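Local structure of kelch domain-containing protein (Colletotrichum graminicola M1.001, 5C86) at residues V22-N27 and F100-E104; L159-P163 and T203-N209; A408-T412 and A465-A469. The protein oxidises alcohols as a fungal oxidase of the galactose oxidase and glyoxal oxidase family (AA5), probably at a mononuclear copper site, which is empty in this apo form. One frame throughout, in Å; residues are numbered along the deposited sequence. Where two conformers were deposited one is given.

From the N terminus, the three contacts follow one another in series, none crossing or enclosing another. Contact 1 closes a loop of 72 residues, tying the turn between strands 18-21 and 28-31 to the loop between strands 95-98 and 109-111, in successive blades of the propeller. Contact 2 closes a loop of 39 residues and again joins neighbouring blades: residues 159-163 follow strand 155-158, and residues 203-209 lead into the strand that ends at 214. Contact 3 closes 52 residues in the C-terminal early set domain, where 408-412 enters strand 412-422 and 465-469 leaves strand 459-466. Contacts 2 and 3 are farthest apart, their centres about 44 Å from each other.

Contact 1 (V22-N27 and F100-E104); sequences VPETGN and FKKGE
Glu104 reaches across to Thr25 and Asn27 and puts one carboxylate oxygen between them. Thr25 OG1 donates to Glu104 OE2 at 2.9 Å, arriving from above the carboxylate plane, while Asn27 ND2 meets the same OE2, also at 2.9 Å, on its syn lone pair. A longer, weak bond runs from Asn27 ND2 to Glu104 OE1, and amide and carboxylate planes stand 41° apart. Val22 CG1 lies against this carboxylate and also touches Phe100 CB at 3.9 Å.

Farther along, Pro23 sits on the Phe100 ring. Its CB is 3.9 Å from the ring centroid in a CH-pi contact, over one face and offset toward the rim; Lys101 CG lies over the opposite face, also toward the rim. Phe100 holds CG between its backbone N and carbonyl carbon (chi1 68°), which turns the ring toward Pro23. In one of its two modelled conformers, Glu24 puts OE1 in the ring plane, at the edge, 3.6 Å from Phe100 CE2, with the carboxylate nearly perpendicular to the ring. The same conformer takes Lys101 in a salt bridge, NZ to Glu24 OE2 at 2.8 Å on the syn side; the bond from NZ to OE1 is weak. Lys101 bends at chi2 (-50°) to bring its amine there.

Behind these groups, Thr25 OG1 accepts from Asn27 N at 3.2 Å in an ST turn. Asn27 OD1 is held by Val54 N, and Tyr460 packs edge-to-face on Phe100.

The contact joins the hairpin loop after strand 18-21 to the 3-10 loop after strand 95-98, in successive blades of the kelch propeller; its salt bridge is probably partial. With two full hydrogen bonds converging on OE2, negative charge is probably drawn to that oxygen and Glu104 is likely to stay ionised.

Contact 2 (L159-P163 and T203-N209); sequences LAGCP and TKGTGSN
Two beta turns of adjacent blades in the kelch propeller meet here: a type I turn, Leu159 to Cys162, and a type II' turn, Lys204 to Gly207. Gly161 N gives a hydrogen bond to Thr206 O at 2.8 Å, joining one turn to the other through the backbone. The carbonyl of Gly161 is taken by a side chain, Asn209 ND2, also at 2.8 Å and almost straight (171° at the hydrogen). ND2 comes from above the carbonyl plane, yet O lies in the amide plane of Asn209. The amide gets there with Asn209 CG set between its backbone N and carbonyl carbon (chi1 74°), and it crosses Pro163 at about a right angle, ND2 3.3 Å from Pro163 CD.

Between the turns the backbones come very close. Gly161 CA points a hydrogen at Gly207 O, 3.5 Å away, and Cys162 SG lies 3.9 Å from Gly207 CA. Leu159 CD2 is 3.4 Å from Gly205 O, and its CD1 rests near Thr203.

Around the contact, Leu159 and Thr203 share Phe132 of strand 131-134, and Thr203 OG1 is bonded to Gly187 O. Tyr201 of strand 197-202 touches Cys162 and Asn209, and its hydroxyl bonds to Pro163 O.

Contact 3 (A408-T412 and A465-A469); sequences AGAYT and AMNEA
This is the end of an antiparallel strand pair, where direct pairing gives way to water, in the C-terminal early set domain, an immunoglobulin-like beta fold: 408-412 runs into strand 412-422 just where strand 459-466 gives way to a turn. The pairing itself is one hydrogen-bonded bridge, Thr412 with Met466. Thr412 N reaches Met466 O at 3.0 Å in the carbonyl plane, and Met466 N returns to Thr412 O at 2.8 Å, tilted 28° from the carbonyl plane of Thr412. Side chains of this pair share one face of the sheet. There, in one of its two modelled conformers, Met466 bends at both chi2 and chi3 and brings CE to 3.7 Å from Thr412 OG1; the two chains cross obliquely, and Pro287 and Pro472 also touch the methionine.

Tyr411 lies on the other side. Its ring carbon CD1 is 3.7 Å from Asn467 CA, an oblique approach, and CE1 nears Asn467 CB, with ring and amide planes 35° apart. The polar ends of both residues are held outside the contact, Tyr411 OH by Asp407 O and Asn467 OD1 by Val471 N. Met405 of strand 400-405 packs against both Tyr411 and Ala465.

Beyond the bridge, water takes over. One water joins Ala410 N to Glu468 OE1, and a second accepts from Glu468 N and, weakly, from Ala410 N. At the bridge itself a third water bonds to Thr412 OG1 at 2.7 Å and donates to Asn467 O at 2.7 Å.

Contact 1 (V22-N27 and F100-E104)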
ATOM      1  N   VAL A  22      11.666   0.984   3.250  1.00 15.73           N
ATOM      2  CA  VAL A  22      12.491   0.129   4.075  1.00 17.53           C
ATOM      3  C   VAL A  22      12.328   0.553   5.582  1.00 14.56           C
ATOM      4  O   VAL A  22      12.548   1.716   5.928  1.00 16.54           O
ATOM      5  CB  VAL A  22      13.952   0.284   3.645  1.00 18.88           C
ATOM      6  CG1 VAL A  22      14.835  -0.566   4.520  1.00 21.14           C
ATOM      7  CG2 VAL A  22      14.123  -0.076   2.133  1.00 20.42           C
ATOM      8  N   PRO A  23      11.935  -0.390   6.412  1.00 15.84           N
ATOM      9  CA  PRO A  23      11.864  -0.010   7.837  1.00 19.28           C
ATOM     10  C   PRO A  23      13.147   0.547   8.405  1.00 20.00           C
ATOM     11  O   PRO A  23      14.236   0.209   7.965  1.00 19.95           O
ATOM     12  CB  PRO A  23      11.504  -1.300   8.513  1.00 17.82           C
ATOM     13  CG  PRO A  23      10.781  -2.125   7.532  1.00 17.99           C
ATOM     14  CD  PRO A  23      11.477  -1.747   6.223  1.00 17.66           C
ATOM     15  N   GLU A  24      13.002   1.482   9.349  0.64 18.62           N
ATOM     16  CA  GLU A  24      14.070   2.071  10.177  0.64 20.60           C
ATOM     17  C   GLU A  24      14.844   3.103   9.426  0.64 17.52           C
ATOM     18  O   GLU A  24      15.004   4.212   9.900  0.64 21.95           O
ATOM     19  CB  GLU A  24      15.035   1.035  10.795  0.64 23.03           C
ATOM     20  CG  GLU A  24      14.516   0.412  12.044  0.64 24.74           C
ATOM     21  CD  GLU A  24      15.427  -0.658  12.581  0.64 27.64           C
ATOM     22  OE1 GLU A  24      16.641  -0.726  12.190  0.64 23.88           O
ATOM     23  OE2 GLU A  24      14.856  -1.474  13.330  0.64 29.35           O
ATOM     24  N   THR A  25      15.288   2.786   8.204  1.00 19.13           N
ATOM     25  CA  THR A  25      15.991   3.843   7.411  1.00 20.36           C
ATOM     26  C   THR A  25      15.040   4.746   6.696  1.00 18.14           C
ATOM     27  O   THR A  25      15.296   5.913   6.455  1.00 20.93           O
ATOM     28  CB  THR A  25      16.929   3.271   6.374  1.00 21.73           C
ATOM     29  OG1 THR A  25      16.173   2.435   5.493  1.00 19.94           O
ATOM     30  CG2 THR A  25      18.022   2.442   7.027  1.00 26.78           C
ATOM     31  N   GLY A  26      13.895   4.169   6.310  1.00 17.43           N
ATOM     32  CA  GLY A  26      13.032   4.903   5.441  1.00 17.13           C
ATOM     33  C   GLY A  26      13.487   5.119   3.995  1.00 16.65           C
ATOM     34  O   GLY A  26      12.950   5.930   3.307  1.00 16.10           O
ATOM     35  N   ASN A  27      14.510   4.374   3.565  1.00 16.21           N
ATOM     36  CA  ASN A  27      14.921   4.445   2.182  1.00 15.07           C
ATOM     37  C   ASN A  27      13.795   3.847   1.288  1.00 16.06           C
ATOM     38  O   ASN A  27      12.975   3.062   1.728  1.00 15.45           O
ATOM     39  CB  ASN A  27      16.297   3.776   2.083  1.00 16.67           C
ATOM     40  CG  ASN A  27      17.357   4.592   2.804  1.00 14.71           C
ATOM     41  OD1 ASN A  27      17.276   5.817   2.835  1.00 16.20           O
ATOM     42  ND2 ASN A  27      18.404   3.918   3.260  1.00 20.31           N
ATOM     43  N   PHE A 100      15.526  -6.501   6.055  1.00 21.45           N
ATOM     44  CA  PHE A 100      16.350  -5.293   5.982  1.00 22.02           C
ATOM     45  C   PHE A 100      17.478  -5.368   7.050  1.00 21.64           C
ATOM     46  O   PHE A 100      18.482  -4.705   6.898  1.00 23.75           O
ATOM     47  CB  PHE A 100      15.494  -4.017   6.192  1.00 23.40           C
ATOM     48  CG  PHE A 100      14.949  -3.889   7.576  1.00 23.57           C
ATOM     49  CD1 PHE A 100      13.830  -4.599   7.996  1.00 21.99           C
ATOM     50  CD2 PHE A 100      15.568  -3.074   8.494  1.00 27.49           C
ATOM     51  CE1 PHE A 100      13.372  -4.548   9.299  1.00 23.80           C
ATOM     52  CE2 PHE A 100      15.073  -2.946   9.779  1.00 23.39           C
ATOM     53  CZ  PHE A 100      13.986  -3.702  10.197  1.00 23.88           C
ATOM     54  N   LYS A 101      17.271  -6.162   8.088  1.00 21.63           N
ATOM     55  CA  LYS A 101      18.256  -6.285   9.170  1.00 23.55           C
ATOM     56  C   LYS A 101      19.555  -6.876   8.621  1.00 31.19           C
ATOM     57  O   LYS A 101      20.627  -6.554   9.159  1.00 31.63           O
ATOM     58  CB  LYS A 101      17.726  -7.141  10.353  1.00 24.85           C
ATOM     59  CG  LYS A 101      16.761  -6.372  11.273  1.00 24.11           C
ATOM     60  CD  LYS A 101      17.281  -4.966  11.772  1.00 25.60           C
ATOM     61  CE  LYS A 101      16.478  -4.403  12.979  1.00 28.55           C
ATOM     62  NZ  LYS A 101      17.062  -3.194  13.684  1.00 26.98           N
ATOM     63  N   LYS A 102      19.444  -7.693   7.576  0.56 28.56           N
ATOM     64  CA  LYS A 102      20.621  -8.270   6.902  0.56 29.36           C
ATOM     65  C   LYS A 102      21.290  -7.329   5.910  0.56 27.04           C
ATOM     66  O   LYS A 102      22.314  -7.712   5.338  0.56 29.37           O
ATOM     67  CB  LYS A 102      20.254  -9.611   6.301  0.56 27.66           C
ATOM     68  CG  LYS A 102      19.672 -10.558   7.355  0.56 31.13           C
ATOM     69  CD  LYS A 102      19.437 -11.967   6.817  0.56 31.94           C
ATOM     70  CE  LYS A 102      18.560 -12.818   7.721  0.56 34.10           C
ATOM     71  NZ  LYS A 102      19.276 -13.251   8.937  0.56 35.69           N
ATOM     72  N   GLY A 103      20.747  -6.117   5.713  1.00 25.19           N
ATOM     73  CA  GLY A 103      21.279  -5.117   4.825  1.00 24.02           C
ATOM     74  C   GLY A 103      20.242  -4.897   3.727  1.00 23.78           C
ATOM     75  O   GLY A 103      19.677  -5.834   3.187  1.00 22.97           O
ATOM     76  N   GLU A 104      20.078  -3.634   3.404  1.00 25.62           N
ATOM     77  CA  GLU A 104      19.095  -3.176   2.428  1.00 28.57           C
ATOM     78  C   GLU A 104      19.442  -3.647   1.001  1.00 27.28           C
ATOM     79  O   GLU A 104      18.542  -3.765   0.188  1.00 24.73           O
ATOM     80  CB  GLU A 104      19.139  -1.679   2.372  1.00 30.31           C
ATOM     81  CG  GLU A 104      18.698  -1.046   3.647  1.00 33.73           C
ATOM     82  CD  GLU A 104      18.861   0.433   3.488  1.00 33.02           C
ATOM     83  OE1 GLU A 104      20.007   0.919   3.201  1.00 48.09           O
ATOM     84  OE2 GLU A 104      17.876   1.104   3.596  1.00 32.07           O
TER

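Contact 2 (L159-P163 and T203-N209)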
ATOM      1  N   LEU A 159      -6.538 -23.152   1.538  1.00 20.77           N
ATOM      2  CA  LEU A 159      -7.649 -23.019   2.394  1.00 20.53           C
ATOM      3  C   LEU A 159      -8.896 -23.382   1.574  1.00 23.98           C
ATOM      4  O   LEU A 159      -9.408 -22.592   0.757  1.00 20.25           O
ATOM      5  CB  LEU A 159      -7.754 -21.590   2.895  1.00 22.84           C
ATOM      6  CG  LEU A 159      -6.608 -21.209   3.839  1.00 25.30           C
ATOM      7  CD1 LEU A 159      -6.519 -19.661   4.005  1.00 26.81           C
ATOM      8  CD2 LEU A 159      -6.731 -21.919   5.201  1.00 28.55           C
ATOM      9  N   ALA A 160      -9.385 -24.628   1.734  1.00 24.54           N
ATOM     10  CA  ALA A 160     -10.583 -25.068   0.997  1.00 27.64           C
ATOM     11  C   ALA A 160     -11.765 -24.136   1.155  1.00 25.32           C
ATOM     12  O   ALA A 160     -12.613 -23.976   0.217  1.00 25.32           O
ATOM     13  CB  ALA A 160     -10.975 -26.491   1.453  1.00 28.79           C
ATOM     14  N   GLY A 161     -11.876 -23.485   2.312  1.00 24.08           N
ATOM     15  CA  GLY A 161     -12.977 -22.599   2.555  1.00 23.44           C
ATOM     16  C   GLY A 161     -12.794 -21.186   2.026  1.00 19.33           C
ATOM     17  O   GLY A 161     -13.688 -20.351   2.248  1.00 21.79           O
ATOM     18  N   CYS A 162     -11.677 -20.974   1.326  1.00 19.25           N
ATOM     19  CA  CYS A 162     -11.376 -19.638   0.676  1.00 18.67           C
ATOM     20  C   CYS A 162     -11.172 -19.721  -0.832  1.00 18.88           C
ATOM     21  O   CYS A 162     -10.095 -19.478  -1.335  1.00 20.67           O
ATOM     22  CB  CYS A 162     -10.132 -19.024   1.308  1.00 17.75           C
ATOM     23  SG  CYS A 162     -10.187 -18.807   3.094  1.00 21.29           S
ATOM     24  N   PRO A 163     -12.239 -20.083  -1.567  1.00 20.95           N
ATOM     25  CA  PRO A 163     -12.252 -20.126  -2.967  1.00 19.77           C
ATOM     26  C   PRO A 163     -12.212 -18.731  -3.541  1.00 16.85           C
ATOM     27  O   PRO A 163     -12.767 -17.789  -2.950  1.00 19.29           O
ATOM     28  CB  PRO A 163     -13.649 -20.738  -3.263  1.00 20.29           C
ATOM     29  CG  PRO A 163     -14.504 -20.318  -2.159  1.00 21.34           C
ATOM     30  CD  PRO A 163     -13.551 -20.463  -0.995  1.00 20.86           C
ATOM     31  N   THR A 203      -9.076 -16.929   7.492  1.00 21.83           N
ATOM     32  CA  THR A 203      -7.860 -17.544   7.170  1.00 20.35           C
ATOM     33  C   THR A 203      -7.442 -18.603   8.195  1.00 22.68           C
ATOM     34  O   THR A 203      -6.332 -19.124   8.061  1.00 24.73           O
ATOM     35  CB  THR A 203      -6.701 -16.532   7.005  1.00 22.59           C
ATOM     36  OG1 THR A 203      -6.456 -15.908   8.271  1.00 20.60           O
ATOM     37  CG2 THR A 203      -7.081 -15.473   5.899  1.00 22.56           C
ATOM     38  N   LYS A 204      -8.277 -18.861   9.177  1.00 25.28           N
ATOM     39  CA  LYS A 204      -7.889 -19.795  10.253  1.00 25.88           C
ATOM     40  C   LYS A 204      -8.393 -21.205   9.820  1.00 28.10           C
ATOM     41  O   LYS A 204      -9.383 -21.329   9.075  1.00 23.97           O
ATOM     42  CB  LYS A 204      -8.549 -19.382  11.535  1.00 29.36           C
ATOM     43  CG  LYS A 204      -8.134 -18.015  12.081  1.00 28.88           C
ATOM     44  CD  LYS A 204      -8.693 -17.821  13.490  1.00 28.28           C
ATOM     45  CE  LYS A 204     -10.193 -17.881  13.677  1.00 29.22           C
ATOM     46  NZ  LYS A 204     -11.036 -17.100  12.753  1.00 29.03           N
ATOM     47  N   GLY A 205      -7.717 -22.253  10.275  1.00 27.51           N
ATOM     48  CA  GLY A 205      -8.264 -23.635  10.085  1.00 28.63           C
ATOM     49  C   GLY A 205      -8.218 -24.012   8.610  1.00 20.90           C
ATOM     50  O   GLY A 205      -7.163 -23.871   7.962  1.00 24.64           O
ATOM     51  N   THR A 206      -9.361 -24.476   8.101  1.00 24.92           N
ATOM     52  CA  THR A 206      -9.500 -24.826   6.716  1.00 24.44           C
ATOM     53  C   THR A 206     -10.128 -23.658   5.914  1.00 24.13           C
ATOM     54  O   THR A 206     -10.370 -23.756   4.691  1.00 25.04           O
ATOM     55  CB  THR A 206     -10.322 -26.155   6.491  1.00 26.64           C
ATOM     56  OG1 THR A 206     -11.639 -25.976   6.938  1.00 27.74           O
ATOM     57  CG2 THR A 206      -9.737 -27.299   7.294  1.00 29.98           C
ATOM     58  N   GLY A 207     -10.394 -22.545   6.586  1.00 24.41           N
ATOM     59  CA  GLY A 207     -10.915 -21.366   5.924  1.00 25.09           C
ATOM     60  C   GLY A 207     -12.398 -21.313   5.832  1.00 27.52           C
ATOM     61  O   GLY A 207     -13.136 -22.300   6.023  1.00 27.26           O
ATOM     62  N   SER A 208     -12.874 -20.138   5.488  0.65 25.04           N
ATOM     63  CA  SER A 208     -14.260 -19.960   5.284  0.65 23.65           C
ATOM     64  C   SER A 208     -14.442 -18.650   4.524  0.65 23.60           C
ATOM     65  O   SER A 208     -13.462 -17.856   4.388  0.65 23.77           O
ATOM     66  CB  SER A 208     -14.986 -19.980   6.631  0.65 27.15           C
ATOM     67  OG  SER A 208     -15.062 -18.696   7.190  0.65 27.23           O
ATOM     68  N   ASN A 209     -15.636 -18.464   3.984  1.00 21.49           N
ATOM     69  CA  ASN A 209     -15.998 -17.245   3.263  1.00 22.16           C
ATOM     70  C   ASN A 209     -17.423 -17.009   3.343  1.00 23.17           C
ATOM     71  O   ASN A 209     -18.200 -17.963   3.502  1.00 26.26           O
ATOM     72  CB  ASN A 209     -15.535 -17.304   1.791  1.00 22.61           C
ATOM     73  CG  ASN A 209     -16.396 -18.248   0.923  1.00 21.49           C
ATOM     74  OD1 ASN A 209     -17.349 -17.835   0.269  1.00 23.50           O
ATOM     75  ND2 ASN A 209     -16.057 -19.502   0.947  1.00 23.18           N
TER

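Contact 3 (A408-T412 and A465-A469)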
ATOM      1  N   ALA A 408       7.553  21.844  23.575  1.00 15.23           N
ATOM      2  CA  ALA A 408       6.209  21.750  24.206  1.00 15.01           C
ATOM      3  C   ALA A 408       5.147  22.168  23.287  1.00 17.22           C
ATOM      4  O   ALA A 408       5.299  23.097  22.505  1.00 20.11           O
ATOM      5  CB  ALA A 408       6.166  22.593  25.479  1.00 15.11           C
ATOM      6  N   GLY A 409       4.012  21.496  23.342  1.00 15.88           N
ATOM      7  CA  GLY A 409       2.885  21.887  22.595  1.00 16.73           C
ATOM      8  C   GLY A 409       1.686  20.961  22.840  1.00 16.35           C
ATOM      9  O   GLY A 409       1.781  20.073  23.645  1.00 19.85           O
ATOM     10  N   ALA A 410       0.635  21.189  22.085  1.00 17.71           N
ATOM     11  CA  ALA A 410      -0.538  20.345  22.047  1.00 19.50           C
ATOM     12  C   ALA A 410      -0.375  19.491  20.756  1.00 19.58           C
ATOM     13  O   ALA A 410      -0.378  20.005  19.664  1.00 27.46           O
ATOM     14  CB  ALA A 410      -1.811  21.166  21.990  1.00 20.54           C
ATOM     15  N   TYR A 411      -0.199  18.207  20.924  1.00 15.28           N
ATOM     16  CA  TYR A 411       0.049  17.339  19.806  1.00 12.83           C
ATOM     17  C   TYR A 411      -1.059  16.294  19.619  1.00 13.18           C
ATOM     18  O   TYR A 411      -1.708  15.864  20.626  1.00 14.94           O
ATOM     19  CB  TYR A 411       1.320  16.559  20.028  1.00 13.98           C
ATOM     20  CG  TYR A 411       2.583  17.403  19.960  1.00 13.59           C
ATOM     21  CD1 TYR A 411       3.139  17.764  18.718  1.00 13.65           C
ATOM     22  CD2 TYR A 411       3.143  17.956  21.090  1.00 15.90           C
ATOM     23  CE1 TYR A 411       4.259  18.590  18.654  1.00 14.53           C
ATOM     24  CE2 TYR A 411       4.257  18.761  20.983  1.00 16.14           C
ATOM     25  CZ  TYR A 411       4.813  19.037  19.751  1.00 14.52           C
ATOM     26  OH  TYR A 411       5.980  19.789  19.715  1.00 15.30           O
ATOM     27  N   THR A 412      -1.242  15.899  18.374  1.00 12.21           N
ATOM     28  CA  THR A 412      -1.986  14.644  18.051  1.00 13.19           C
ATOM     29  C   THR A 412      -1.054  13.685  17.383  1.00 11.46           C
ATOM     30  O   THR A 412       0.055  14.020  17.034  1.00 11.04           O
ATOM     31  CB  THR A 412      -3.156  14.919  17.114  1.00 15.26           C
ATOM     32  OG1 THR A 412      -2.693  15.559  15.903  1.00 15.16           O
ATOM     33  CG2 THR A 412      -4.254  15.830  17.775  1.00 17.34           C
ATOM     34  N   ALA A 465       3.748  12.643  14.916  1.00  9.68           N
ATOM     35  CA  ALA A 465       3.194  13.573  15.860  1.00 10.44           C
ATOM     36  C   ALA A 465       2.929  14.840  15.060  1.00 11.41           C
ATOM     37  O   ALA A 465       3.810  15.278  14.282  1.00 13.58           O
ATOM     38  CB  ALA A 465       4.148  13.856  16.963  1.00 11.81           C
ATOM     39  N   MET A 466       1.768  15.433  15.272  0.55 10.42           N
ATOM     40  CA  MET A 466       1.330  16.618  14.562  0.55 11.85           C
ATOM     41  C   MET A 466       1.100  17.724  15.594  0.55 12.07           C
ATOM     42  O   MET A 466       0.377  17.565  16.555  0.55 11.09           O
ATOM     43  CB  MET A 466       0.077  16.340  13.737  0.55 14.38           C
ATOM     44  CG  MET A 466       0.373  15.444  12.531  0.55 16.24           C
ATOM     45  SD  MET A 466      -0.951  14.294  12.078  0.55 20.77           S
ATOM     46  CE  MET A 466      -1.040  13.260  13.554  0.55 20.17           C
ATOM     47  N   ASN A 467       1.729  18.893  15.377  1.00 12.74           N
ATOM     48  CA  ASN A 467       1.485  20.024  16.232  1.00 12.93           C
ATOM     49  C   ASN A 467       0.066  20.551  16.068  1.00 13.09           C
ATOM     50  O   ASN A 467      -0.776  20.012  15.316  1.00 12.81           O
ATOM     51  CB  ASN A 467       2.588  21.107  16.000  1.00 13.11           C
ATOM     52  CG  ASN A 467       2.453  21.841  14.713  1.00 14.91           C
ATOM     53  OD1 ASN A 467       1.439  21.804  14.030  1.00 14.00           O
ATOM     54  ND2 ASN A 467       3.531  22.616  14.372  1.00 15.90           N
ATOM     55  N   GLU A 468      -0.239  21.579  16.843  1.00 15.61           N
ATOM     56  CA  GLU A 468      -1.568  22.081  16.929  1.00 16.67           C
ATOM     57  C   GLU A 468      -2.066  22.615  15.586  1.00 16.70           C
ATOM     58  O   GLU A 468      -3.296  22.553  15.279  1.00 17.38           O
ATOM     59  CB  GLU A 468      -1.642  23.164  18.026  1.00 18.48           C
ATOM     60  CG  GLU A 468      -3.043  23.625  18.355  1.00 24.18           C
ATOM     61  CD  GLU A 468      -3.142  24.399  19.696  1.00 33.45           C
ATOM     62  OE1 GLU A 468      -2.102  24.767  20.345  1.00 27.74           O
ATOM     63  OE2 GLU A 468      -4.297  24.633  20.144  1.00 34.74           O
ATOM     64  N   ALA A 469      -1.154  23.142  14.743  1.00 15.94           N
ATOM     65  CA  ALA A 469      -1.504  23.577  13.402  1.00 16.07           C
ATOM     66  C   ALA A 469      -1.636  22.424  12.410  1.00 16.16           C
ATOM     67  O   ALA A 469      -1.933  22.618  11.248  1.00 21.27           O
ATOM     68  CB  ALA A 469      -0.486  24.600  12.862  1.00 19.06           C
TER
HETATM   69  O   HOH W   1       1.634  22.342  19.128  1.00 18.60           O
HETATM   70  O   HOH W   2       0.331  23.879  21.008  1.00 34.00           O
HETATM   71  O   HOH W   3      -2.724  18.223  15.894  1.00 19.39           O